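Local coordinates for conserved lipoprotein, putative (Clostridium novyi, PDB 4L1N), which is of unknown function but belongs to the DUF4652 family, grouped with beta-propeller proteins, and is probably held at the membrane as a lipoprotein, at residues Tyr122-Phe126 with Val172-Lys176; Asn129-Ile135 with Ile147-Ile153. All blocks are in the same frame, centred on the assembly; numbering follows the deposited sequence.

Contact 1: Tyr122-Phe126 with Val172-Lys176; sequences YIDWF and VYAVK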
loop_
_atom_site.group_PDB
_atom_site.type_symbol
_atom_site.label_atom_id
_atom_site.label_comp_id
_atom_site.label_asym_id
_atom_site.label_seq_id
_atom_site.Cartn_x
_atom_site.Cartn_y
_atom_site.Cartn_z
ATOM N N TYR A 122 -1.421 3.625 -0.296
ATOM C CA TYR A 122 -1.172 3.559 -1.745
ATOM C C TYR A 122 -0.645 2.180 -2.092
ATOM O O TYR A 122 0.215 1.653 -1.382
ATOM C CB TYR A 122 -0.199 4.657 -2.247
ATOM C CG TYR A 122 0.087 4.595 -3.741
ATOM C CD1 TYR A 122 1.135 3.824 -4.241
ATOM C CD2 TYR A 122 -0.693 5.299 -4.651
ATOM C CE1 TYR A 122 1.370 3.724 -5.612
ATOM C CE2 TYR A 122 -0.475 5.197 -6.025
ATOM C CZ TYR A 122 0.560 4.412 -6.503
ATOM O OH TYR A 122 0.784 4.303 -7.862
ATOM N N ILE A 123 -1.183 1.592 -3.174
ATOM C CA ILE A 123 -0.759 0.289 -3.646
ATOM C C ILE A 123 -0.583 0.324 -5.165
ATOM O O ILE A 123 -1.320 1.014 -5.875
ATOM C CB ILE A 123 -1.699 -0.891 -3.202
ATOM C CG1 ILE A 123 -3.068 -0.895 -3.932
ATOM C CG2 ILE A 123 -1.846 -1.005 -1.671
ATOM C CD1 ILE A 123 -3.684 -2.188 -4.073
ATOM N N ASP A 124 0.411 -0.426 -5.645
ATOM C CA ASP A 124 0.703 -0.671 -7.053
ATOM C C ASP A 124 1.486 -1.959 -7.163
ATOM O O ASP A 124 1.978 -2.456 -6.150
ATOM C CB ASP A 124 1.418 0.483 -7.735
ATOM C CG ASP A 124 1.021 0.662 -9.189
ATOM O OD1 ASP A 124 0.507 -0.323 -9.799
ATOM O OD2 ASP A 124 1.228 1.789 -9.726
ATOM N N TRP A 125 1.568 -2.533 -8.365
ATOM C CA TRP A 125 2.207 -3.832 -8.532
ATOM C C TRP A 125 3.725 -3.746 -8.619
ATOM O O TRP A 125 4.259 -2.842 -9.256
ATOM C CB TRP A 125 1.624 -4.548 -9.749
ATOM C CG TRP A 125 0.194 -4.944 -9.536
ATOM C CD1 TRP A 125 -0.918 -4.239 -9.894
ATOM C CD2 TRP A 125 -0.279 -6.143 -8.896
ATOM N NE1 TRP A 125 -2.056 -4.949 -9.568
ATOM C CE2 TRP A 125 -1.691 -6.118 -8.947
ATOM C CE3 TRP A 125 0.356 -7.255 -8.309
ATOM C CZ2 TRP A 125 -2.480 -7.141 -8.399
ATOM C CZ3 TRP A 125 -0.428 -8.277 -7.784
ATOM C CH2 TRP A 125 -1.825 -8.201 -7.806
ATOM N N PHE A 126 4.414 -4.692 -7.952
ATOM C CA PHE A 126 5.875 -4.824 -7.943
ATOM C C PHE A 126 6.278 -5.848 -9.004
ATOM O O PHE A 126 7.233 -5.631 -9.749
ATOM C CB PHE A 126 6.391 -5.222 -6.546
ATOM C CG PHE A 126 7.886 -5.395 -6.456
ATOM C CD1 PHE A 126 8.475 -6.628 -6.701
ATOM C CD2 PHE A 126 8.706 -4.322 -6.135
ATOM C CE1 PHE A 126 9.859 -6.781 -6.650
ATOM C CE2 PHE A 126 10.094 -4.473 -6.082
ATOM C CZ PHE A 126 10.660 -5.704 -6.333
ATOM N N VAL A 172 4.829 8.876 -0.358
ATOM C CA VAL A 172 3.410 9.094 -0.681
ATOM C C VAL A 172 2.946 8.102 -1.751
ATOM O O VAL A 172 1.789 7.676 -1.698
ATOM C CB VAL A 172 3.010 10.564 -1.046
ATOM C CG1 VAL A 172 3.076 11.477 0.166
ATOM C CG2 VAL A 172 3.837 11.137 -2.184
ATOM N N TYR A 173 3.828 7.725 -2.700
ATOM C CA TYR A 173 3.555 6.742 -3.758
ATOM C C TYR A 173 4.854 6.295 -4.452
ATOM O O TYR A 173 5.920 6.801 -4.123
ATOM C CB TYR A 173 2.533 7.278 -4.786
ATOM C CG TYR A 173 2.967 8.495 -5.566
ATOM C CD1 TYR A 173 3.636 8.367 -6.780
ATOM C CD2 TYR A 173 2.613 9.778 -5.150
ATOM C CE1 TYR A 173 3.994 9.487 -7.537
ATOM C CE2 TYR A 173 3.005 10.909 -5.875
ATOM C CZ TYR A 173 3.657 10.756 -7.093
ATOM O OH TYR A 173 4.006 11.855 -7.853
ATOM N N ALA A 174 4.758 5.341 -5.406
ATOM C CA ALA A 174 5.863 4.797 -6.192
ATOM C C ALA A 174 5.380 4.252 -7.535
ATOM O O ALA A 174 4.232 3.799 -7.682
ATOM C CB ALA A 174 6.592 3.708 -5.426
ATOM N N VAL A 175 6.278 4.336 -8.528
ATOM C CA VAL A 175 6.106 3.905 -9.911
ATOM C C VAL A 175 7.294 3.010 -10.231
ATOM O O VAL A 175 8.438 3.434 -10.035
ATOM C CB VAL A 175 5.995 5.094 -10.917
ATOM C CG1 VAL A 175 5.379 4.637 -12.229
ATOM C CG2 VAL A 175 5.207 6.278 -10.345
ATOM N N LYS A 176 7.037 1.778 -10.693
ATOM C CA LYS A 176 8.093 0.837 -11.031
ATOM C C LYS A 176 8.177 0.619 -12.545
ATOM O O LYS A 176 7.150 0.487 -13.213
ATOM C CB LYS A 176 7.855 -0.495 -10.308
ATOM C CG LYS A 176 9.000 -1.491 -10.431
ATOM C CD LYS A 176 8.835 -2.670 -9.515
ATOM C CE LYS A 176 9.899 -3.702 -9.790
ATOM N NZ LYS A 176 9.572 -4.560 -10.971
#
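Tyr-122 to Phe-126 and Val-172 to Lys-176 run almost parallel, with 7° between their strand directions, yet their axes come no closer than 7.1 Å. That spacing is too wide for a backbone ladder: Tyr-122 and Asp-124 pair with strand 130-137, whereas Val-172, Tyr-173 and Val-175 bond to strand 180-188. Two different sheets therefore meet here through side chains, mainly at the two ends of the pairing. At one end the Tyr-122 ring takes the CB of Tyr-173 over the middle of one face, that carbon standing 3.5 Å from the ring centroid in a CH-pi contact. With CG of Tyr-122 swung opposite its own backbone N (chi1 179°), the ring reaches across toward the other strand; Tyr-173 meets it with CB, and CA beside it, not with its ring. A flat face suits packing on Tyr-173 CB, while the phenol reaches on toward Ala-174, its OH 3.5 Å from Ala-174 O. At the other end the long aliphatic chain of Lys-176 passes over Phe-126, its CE 3.9 Å from the ring centroid. A final bend in the chain carries NZ to Phe-126 O, a hydrogen bond of 2.8 Å arriving almost in line with the carbonyl (C=O...NZ 164°). The same NZ lies over the ring face, 4.7 Å from the centroid of Phe-126, in a cation-pi arrangement, and also bonds to Gly-178 O. Between the ends, Asp-124 OD1 accepts the N-H of Trp-125 at 2.8 Å, while the indole NE1 of Trp-125 bonds to Lys-70 O. Lysine thus serves as greasy cover and polar clasp at once, joining the end of strand 118-125 to strand 169-177, its positive charge probably stabilised by two carbonyl oxygens and an aromatic face.

Contact 2: Asn129-Ile135 with Ile147-Ile153; sequences NNLMVVI and ILYKVNI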
loop_
_atom_site.group_PDB
_atom_site.type_symbol
_atom_site.label_atom_id
_atom_site.label_comp_id
_atom_site.label_asym_id
_atom_site.label_seq_id
_atom_site.Cartn_x
_atom_site.Cartn_y
_atom_site.Cartn_z
ATOM N N ASN A 129 3.303 -11.325 -8.331
ATOM C CA ASN A 129 2.932 -11.948 -7.058
ATOM C C ASN A 129 3.032 -11.011 -5.876
ATOM O O ASN A 129 2.610 -11.387 -4.784
ATOM C CB ASN A 129 3.801 -13.174 -6.794
ATOM C CG ASN A 129 3.705 -14.215 -7.870
ATOM O OD1 ASN A 129 2.642 -14.807 -8.118
ATOM N ND2 ASN A 129 4.813 -14.419 -8.560
ATOM N N ASN A 130 3.587 -9.808 -6.068
ATOM C CA ASN A 130 3.748 -8.853 -4.972
ATOM C C ASN A 130 3.257 -7.467 -5.331
ATOM O O ASN A 130 3.281 -7.073 -6.498
ATOM C CB ASN A 130 5.221 -8.755 -4.545
ATOM C CG ASN A 130 5.872 -10.070 -4.223
ATOM O OD1 ASN A 130 5.850 -10.546 -3.094
ATOM N ND2 ASN A 130 6.485 -10.678 -5.211
ATOM N N LEU A 131 2.882 -6.705 -4.297
ATOM C CA LEU A 131 2.469 -5.310 -4.384
ATOM C C LEU A 131 3.499 -4.392 -3.734
ATOM O O LEU A 131 4.293 -4.825 -2.890
ATOM C CB LEU A 131 1.125 -5.080 -3.660
ATOM C CG LEU A 131 -0.163 -5.612 -4.259
ATOM C CD1 LEU A 131 -1.222 -5.676 -3.210
ATOM C CD2 LEU A 131 -0.645 -4.742 -5.404
HETATM N N MSE A 132 3.450 -3.110 -4.116
HETATM C CA MSE A 132 4.131 -2.009 -3.482
HETATM C C MSE A 132 3.090 -1.386 -2.616
HETATM O O MSE A 132 2.045 -0.980 -3.133
HETATM C CB MSE A 132 4.681 -1.014 -4.496
HETATM C CG MSE A 132 5.978 -1.480 -5.140
HETATM SE SE MSE A 132 6.657 -0.178 -6.359
HETATM C CE MSE A 132 5.023 0.263 -7.371
ATOM N N VAL A 133 3.289 -1.409 -1.297
ATOM C CA VAL A 133 2.279 -0.867 -0.387
ATOM C C VAL A 133 2.887 0.253 0.476
ATOM O O VAL A 133 3.942 0.071 1.097
ATOM C CB VAL A 133 1.620 -1.976 0.500
ATOM C CG1 VAL A 133 0.493 -1.409 1.363
ATOM C CG2 VAL A 133 1.109 -3.138 -0.337
ATOM N N VAL A 134 2.177 1.391 0.546
ATOM C CA VAL A 134 2.527 2.493 1.432
ATOM C C VAL A 134 1.649 2.346 2.676
ATOM O O VAL A 134 0.426 2.257 2.555
ATOM C CB VAL A 134 2.406 3.897 0.790
ATOM C CG1 VAL A 134 2.646 4.989 1.828
ATOM C CG2 VAL A 134 3.363 4.051 -0.385
ATOM N N ILE A 135 2.278 2.276 3.856
ATOM C CA ILE A 135 1.573 2.173 5.118
ATOM C C ILE A 135 1.766 3.477 5.860
ATOM O O ILE A 135 2.896 3.845 6.204
ATOM C CB ILE A 135 1.967 0.910 5.930
ATOM C CG1 ILE A 135 1.295 -0.325 5.282
ATOM C CG2 ILE A 135 1.530 1.029 7.404
ATOM C CD1 ILE A 135 1.995 -1.565 5.424
ATOM N N ILE A 147 5.844 4.457 5.043
ATOM C CA ILE A 147 6.895 3.523 4.624
ATOM C C ILE A 147 6.385 2.705 3.453
ATOM O O ILE A 147 5.220 2.291 3.460
ATOM C CB ILE A 147 7.359 2.640 5.820
ATOM C CG1 ILE A 147 7.799 3.517 7.021
ATOM C CG2 ILE A 147 8.480 1.700 5.413
ATOM C CD1 ILE A 147 7.713 2.880 8.385
ATOM N N LEU A 148 7.264 2.475 2.452
ATOM C CA LEU A 148 7.000 1.646 1.270
ATOM C C LEU A 148 7.507 0.236 1.555
ATOM O O LEU A 148 8.639 0.047 2.041
ATOM C CB LEU A 148 7.679 2.260 0.024
ATOM C CG LEU A 148 7.446 1.652 -1.361
ATOM C CD1 LEU A 148 6.077 1.967 -1.873
ATOM C CD2 LEU A 148 8.392 2.277 -2.371
ATOM N N TYR A 149 6.623 -0.756 1.310
ATOM C CA TYR A 149 6.858 -2.185 1.485
ATOM C C TYR A 149 6.578 -2.953 0.216
ATOM O O TYR A 149 5.768 -2.506 -0.610
ATOM C CB TYR A 149 5.932 -2.742 2.580
ATOM C CG TYR A 149 6.132 -2.191 3.972
ATOM C CD1 TYR A 149 7.034 -2.781 4.855
ATOM C CD2 TYR A 149 5.398 -1.100 4.421
ATOM C CE1 TYR A 149 7.232 -2.266 6.138
ATOM C CE2 TYR A 149 5.572 -0.588 5.706
ATOM C CZ TYR A 149 6.487 -1.174 6.563
ATOM O OH TYR A 149 6.593 -0.693 7.847
ATOM N N LYS A 150 7.186 -4.177 0.110
ATOM C CA LYS A 150 6.942 -5.205 -0.919
ATOM C C LYS A 150 6.092 -6.238 -0.241
ATOM O O LYS A 150 6.574 -6.872 0.699
ATOM C CB LYS A 150 8.246 -5.798 -1.465
ATOM C CG LYS A 150 8.042 -6.824 -2.586
ATOM C CD LYS A 150 9.372 -7.334 -3.141
ATOM C CE LYS A 150 9.757 -8.698 -2.651
ATOM N NZ LYS A 150 10.020 -9.625 -3.786
ATOM N N VAL A 151 4.813 -6.365 -0.626
ATOM C CA VAL A 151 3.899 -7.292 0.061
ATOM C C VAL A 151 3.411 -8.427 -0.856
ATOM O O VAL A 151 2.819 -8.169 -1.898
ATOM C CB VAL A 151 2.704 -6.503 0.659
ATOM C CG1 VAL A 151 1.721 -7.429 1.379
ATOM C CG2 VAL A 151 3.192 -5.382 1.587
ATOM N N ASN A 152 3.640 -9.682 -0.437
ATOM C CA ASN A 152 3.207 -10.893 -1.136
ATOM C C ASN A 152 1.686 -11.016 -1.033
ATOM O O ASN A 152 1.146 -11.095 0.073
ATOM C CB ASN A 152 3.902 -12.108 -0.549
ATOM C CG ASN A 152 3.799 -13.369 -1.379
ATOM O OD1 ASN A 152 2.716 -13.835 -1.766
ATOM N ND2 ASN A 152 4.938 -13.988 -1.612
ATOM N N ILE A 153 0.999 -10.998 -2.191
ATOM C CA ILE A 153 -0.468 -11.002 -2.279
ATOM C C ILE A 153 -1.086 -12.274 -1.705
ATOM O O ILE A 153 -2.280 -12.271 -1.388
ATOM C CB ILE A 153 -1.002 -10.729 -3.717
ATOM C CG1 ILE A 153 -0.690 -11.862 -4.708
ATOM C CG2 ILE A 153 -0.569 -9.363 -4.219
ATOM C CD1 ILE A 153 -1.699 -12.034 -5.764
#
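Val-133 and Tyr-149 exchange two backbone hydrogen bonds, Val-133 N to Tyr-149 O and Tyr-149 N to Val-133 O, and so do Leu-131 with Val-151 and Ile-135 with Ile-147. A seventh, from Ile-153 N to Asn-129 O (3.1 Å), carries the pairing past the end of strand 147-152. These are the two strands of an antiparallel hairpin, twisted enough that their directions make 149°. On the face bearing the hydrogen-bonded pairs, CG2 of Val-133 rests 3.6 Å from CG2 of Val-151, a compact beta-branched match. Beside it, CD1 of Ile-135 comes to 3.6 Å from CD2 of Tyr-149, the two side chains crossing at about a right angle. Tyr-149 CG stands beside its own backbone N (chi1 -63°), which brings the ring over toward Ile-135. Farther along, Leu-131 CG meets Ile-153 CG2 at 3.8 Å. Strand 49-56 backs this face, Met-51 touching Ile-135 and Tyr-149, and Phe-52 touching Ile-135 and Val-151. On the other face, CD1 of Leu-148 reaches Val-134 CG2 at 3.7 Å, and Met-132, a selenomethionine here, extends toward Ala-174 and Lys-176 of strand 169-177. Lys-150, paired with Met-132, packs its aliphatic part on Asn-130, CG lying 3.9 Å from Asn-130 CB. Asn-130 OD1 in turn lies 3.6 Å from Asn-152 CB, and each asparagine is positioned from outside. Asn-130 ND2 bonds to Asp-127 OD1, which also takes the N-H of Asn-129, while Asn-152 OD1 accepts the N-H of Glu-154 in an Asx turn. Asparagine fits here because its short amide can bond to main chain or side chain where the ladder stops; the hairpin is thus mostly apolar, but polar at the end where strand 130-137 begins and strand 147-152 finishes.

In the fold
Contact 2 is sequence-local, a hairpin inside the larger sheet, and lies nested in the loop that contact 1 closes; their centres are about 8 Å apart. Strand 118-125 is the seam: it is the edge strand, and its neighbour is strand 130-137, to which it bonds through Asp-124 O to Met-132 N (2.6 Å) and Tyr-122 O to Val-134 N (2.8 Å), both probable hydrogen bonds. The indole of Trp-125 also packs on it, CE3 lying 3.4 Å from Asn-130 O. Met-132 and Leu-148 reach Ala-174, so strand 169-177, which forms contact 1 with strand 118-125, also packs on contact 2, over the larger sheet's face near its edge.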